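Local atomic coordinates of Lic11098 (Leptospira interrogans serogroup Icterohaemorrhagiae serovar copenhageni, PDB entry 4U08), a protein that is of unknown function but belongs to a leucine-rich repeat subfamily of a human pathogen and is regarded as a virulence factor. Residues 208-213 with 231-236. Numbering follows the deposited sequence.
Sequences ILHLRN and KLLLNK. With ZN (zinc ion), chain F.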
loop_
_atom_site.group_PDB
_atom_site.type_symbol
_atom_site.label_atom_id
_atom_site.label_comp_id
_atom_site.label_asym_id
_atom_site.label_seq_id
_atom_site.Cartn_x
_atom_site.Cartn_y
_atom_site.Cartn_z
ATOM N N ILE A 208 -6.189 -3.832 3.025
ATOM C CA ILE A 208 -4.905 -3.141 2.870
ATOM C C ILE A 208 -5.076 -1.640 3.125
ATOM O O ILE A 208 -5.882 -0.988 2.469
ATOM C CB ILE A 208 -4.298 -3.382 1.453
ATOM C CG1 ILE A 208 -4.263 -4.887 1.033
ATOM C CG2 ILE A 208 -2.928 -2.724 1.307
ATOM C CD1 ILE A 208 -3.554 -5.904 1.793
ATOM N N LEU A 209 -4.268 -1.095 4.030
ATOM C CA LEU A 209 -4.285 0.325 4.362
ATOM C C LEU A 209 -2.858 0.869 4.267
ATOM O O LEU A 209 -2.004 0.490 5.075
ATOM C CB LEU A 209 -4.890 0.526 5.782
ATOM C CG LEU A 209 -4.983 1.973 6.361
ATOM C CD1 LEU A 209 -5.670 2.953 5.365
ATOM C CD2 LEU A 209 -5.741 1.986 7.679
ATOM N N HIS A 210 -2.593 1.711 3.249
ATOM C CA HIS A 210 -1.303 2.335 2.982
ATOM C C HIS A 210 -1.315 3.748 3.526
ATOM O O HIS A 210 -2.066 4.593 3.031
ATOM C CB HIS A 210 -1.024 2.332 1.471
ATOM C CG HIS A 210 -0.610 0.985 0.947
ATOM N ND1 HIS A 210 -0.229 0.817 -0.355
ATOM C CD2 HIS A 210 -0.531 -0.211 1.579
ATOM C CE1 HIS A 210 0.056 -0.470 -0.492
ATOM N NE2 HIS A 210 -0.104 -1.125 0.650
ATOM N N LEU A 211 -0.561 3.983 4.596
ATOM C CA LEU A 211 -0.492 5.291 5.257
ATOM C C LEU A 211 0.936 5.783 5.421
ATOM O O LEU A 211 1.211 6.613 6.293
ATOM C CB LEU A 211 -1.167 5.220 6.626
ATOM C CG LEU A 211 -2.696 5.295 6.623
ATOM C CD1 LEU A 211 -3.235 4.864 7.942
ATOM C CD2 LEU A 211 -3.159 6.708 6.335
ATOM N N ARG A 212 1.844 5.276 4.582
ATOM C CA ARG A 212 3.262 5.608 4.669
ATOM C C ARG A 212 3.511 7.067 4.389
ATOM O O ARG A 212 2.870 7.644 3.516
ATOM C CB ARG A 212 4.074 4.765 3.676
ATOM C CG ARG A 212 4.033 3.264 3.993
ATOM C CD ARG A 212 4.607 2.473 2.839
ATOM N NE ARG A 212 3.621 2.262 1.777
ATOM C CZ ARG A 212 3.862 1.586 0.660
ATOM N NH1 ARG A 212 5.053 1.044 0.449
ATOM N NH2 ARG A 212 2.912 1.441 -0.252
ATOM N N ASN A 213 4.490 7.644 5.074
ATOM C CA ASN A 213 4.928 9.005 4.815
ATOM C C ASN A 213 3.816 10.051 5.023
ATOM O O ASN A 213 3.559 10.878 4.161
ATOM C CB ASN A 213 5.587 9.123 3.410
ATOM C CG ASN A 213 6.915 9.835 3.392
ATOM O OD1 ASN A 213 7.745 9.585 2.521
ATOM N ND2 ASN A 213 7.119 10.777 4.301
ATOM N N LYS A 231 -2.907 -6.007 5.949
ATOM C CA LYS A 231 -1.668 -5.245 5.845
ATOM C C LYS A 231 -1.904 -3.806 6.304
ATOM O O LYS A 231 -2.779 -3.113 5.776
ATOM C CB LYS A 231 -1.114 -5.242 4.403
ATOM C CG LYS A 231 -0.671 -6.625 3.914
ATOM C CD LYS A 231 -0.089 -6.529 2.522
ATOM C CE LYS A 231 0.165 -7.901 1.959
ATOM N NZ LYS A 231 -0.024 -7.914 0.486
ATOM N N LEU A 232 -1.091 -3.359 7.272
ATOM C CA LEU A 232 -1.157 -2.010 7.802
ATOM C C LEU A 232 0.229 -1.387 7.645
ATOM O O LEU A 232 1.166 -1.789 8.350
ATOM C CB LEU A 232 -1.638 -2.048 9.272
ATOM C CG LEU A 232 -1.767 -0.694 10.027
ATOM C CD1 LEU A 232 -2.605 0.330 9.225
ATOM C CD2 LEU A 232 -2.367 -0.898 11.407
ATOM N N LEU A 233 0.373 -0.436 6.690
ATOM C CA LEU A 233 1.674 0.181 6.429
ATOM C C LEU A 233 1.701 1.596 6.972
ATOM O O LEU A 233 1.056 2.492 6.415
ATOM C CB LEU A 233 2.032 0.154 4.945
ATOM C CG LEU A 233 1.874 -1.174 4.178
ATOM C CD1 LEU A 233 2.502 -1.048 2.794
ATOM C CD2 LEU A 233 2.516 -2.379 4.925
ATOM N N LEU A 234 2.425 1.781 8.076
ATOM C CA LEU A 234 2.536 3.053 8.802
ATOM C C LEU A 234 3.944 3.637 8.823
ATOM O O LEU A 234 4.231 4.517 9.641
ATOM C CB LEU A 234 1.990 2.888 10.217
ATOM C CG LEU A 234 0.466 2.755 10.316
ATOM C CD1 LEU A 234 0.062 2.064 11.592
ATOM C CD2 LEU A 234 -0.211 4.114 10.184
ATOM N N ASN A 235 4.808 3.197 7.881
ATOM C CA ASN A 235 6.190 3.688 7.777
ATOM C C ASN A 235 6.247 5.194 7.701
ATOM O O ASN A 235 5.412 5.808 7.028
ATOM C CB ASN A 235 6.867 3.198 6.501
ATOM C CG ASN A 235 6.979 1.724 6.320
ATOM O OD1 ASN A 235 7.217 1.267 5.207
ATOM N ND2 ASN A 235 6.899 0.959 7.403
ATOM N N LYS A 236 7.276 5.783 8.325
ATOM C CA LYS A 236 7.550 7.220 8.222
ATOM C C LYS A 236 6.353 8.111 8.622
ATOM O O LYS A 236 5.884 8.925 7.841
ATOM C CB LYS A 236 8.093 7.582 6.833
ATOM C CG LYS A 236 9.478 7.001 6.550
ATOM C CD LYS A 236 9.978 7.363 5.170
ATOM C CE LYS A 236 11.399 6.879 4.985
ATOM N NZ LYS A 236 11.862 7.023 3.581
HETATM ZN ZN ZN F . -0.459 2.365 -1.961
HETATM O O HOH W 1 6.386 11.730 7.077
HETATM O O HOH W 2 -0.850 4.475 -1.345
#
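Leu209 and Leu233 join the parallel strands 208-210 and 231-233 through their main chains. Leu209 N donates to Lys231 O, and Leu233 N returns a nearly straight bond to Leu209 O (3.0 Å, 178° at the hydrogen). Leu211 N, just past its strand, reaches Leu233 O, and Asn213 N bonds to Asn235 O (2.8 Å) between the two loops. Water 1 bridges Asn213 ND2 and Lys236 O.

These are neighbouring coils of a leucine-rich repeat solenoid, whose short strands line its concave face. The repeat leucines stack on their counterparts. Leu209 CD2 meets Leu232 CD1 at 3.9 Å, and Leu211 CD1 meets Leu234 CD2 at 3.8 Å, all four leucines being buried.

On the concave face, Leu233 CD1 touches two neighbours. It sits obliquely against the His210 ring, 3.4 Å from His210 CD2. It also lies over the centre of one face of the Arg212 guanidinium, 3.6 Å above the plane. A bend at chi3 (-82°) in Arg212 brings NH2 over one face of the His210 ring, 3.1 Å above its plane and offset toward the rim. Arg212 NH2 forms a salt bridge with Asp189, in the loop after strand 185-187. His210 ND1 binds the zinc ion at 2.2 Å, and water 2 is a further ligand. Alongside, Ile208 CD1 packs on the aliphatic part of Lys231.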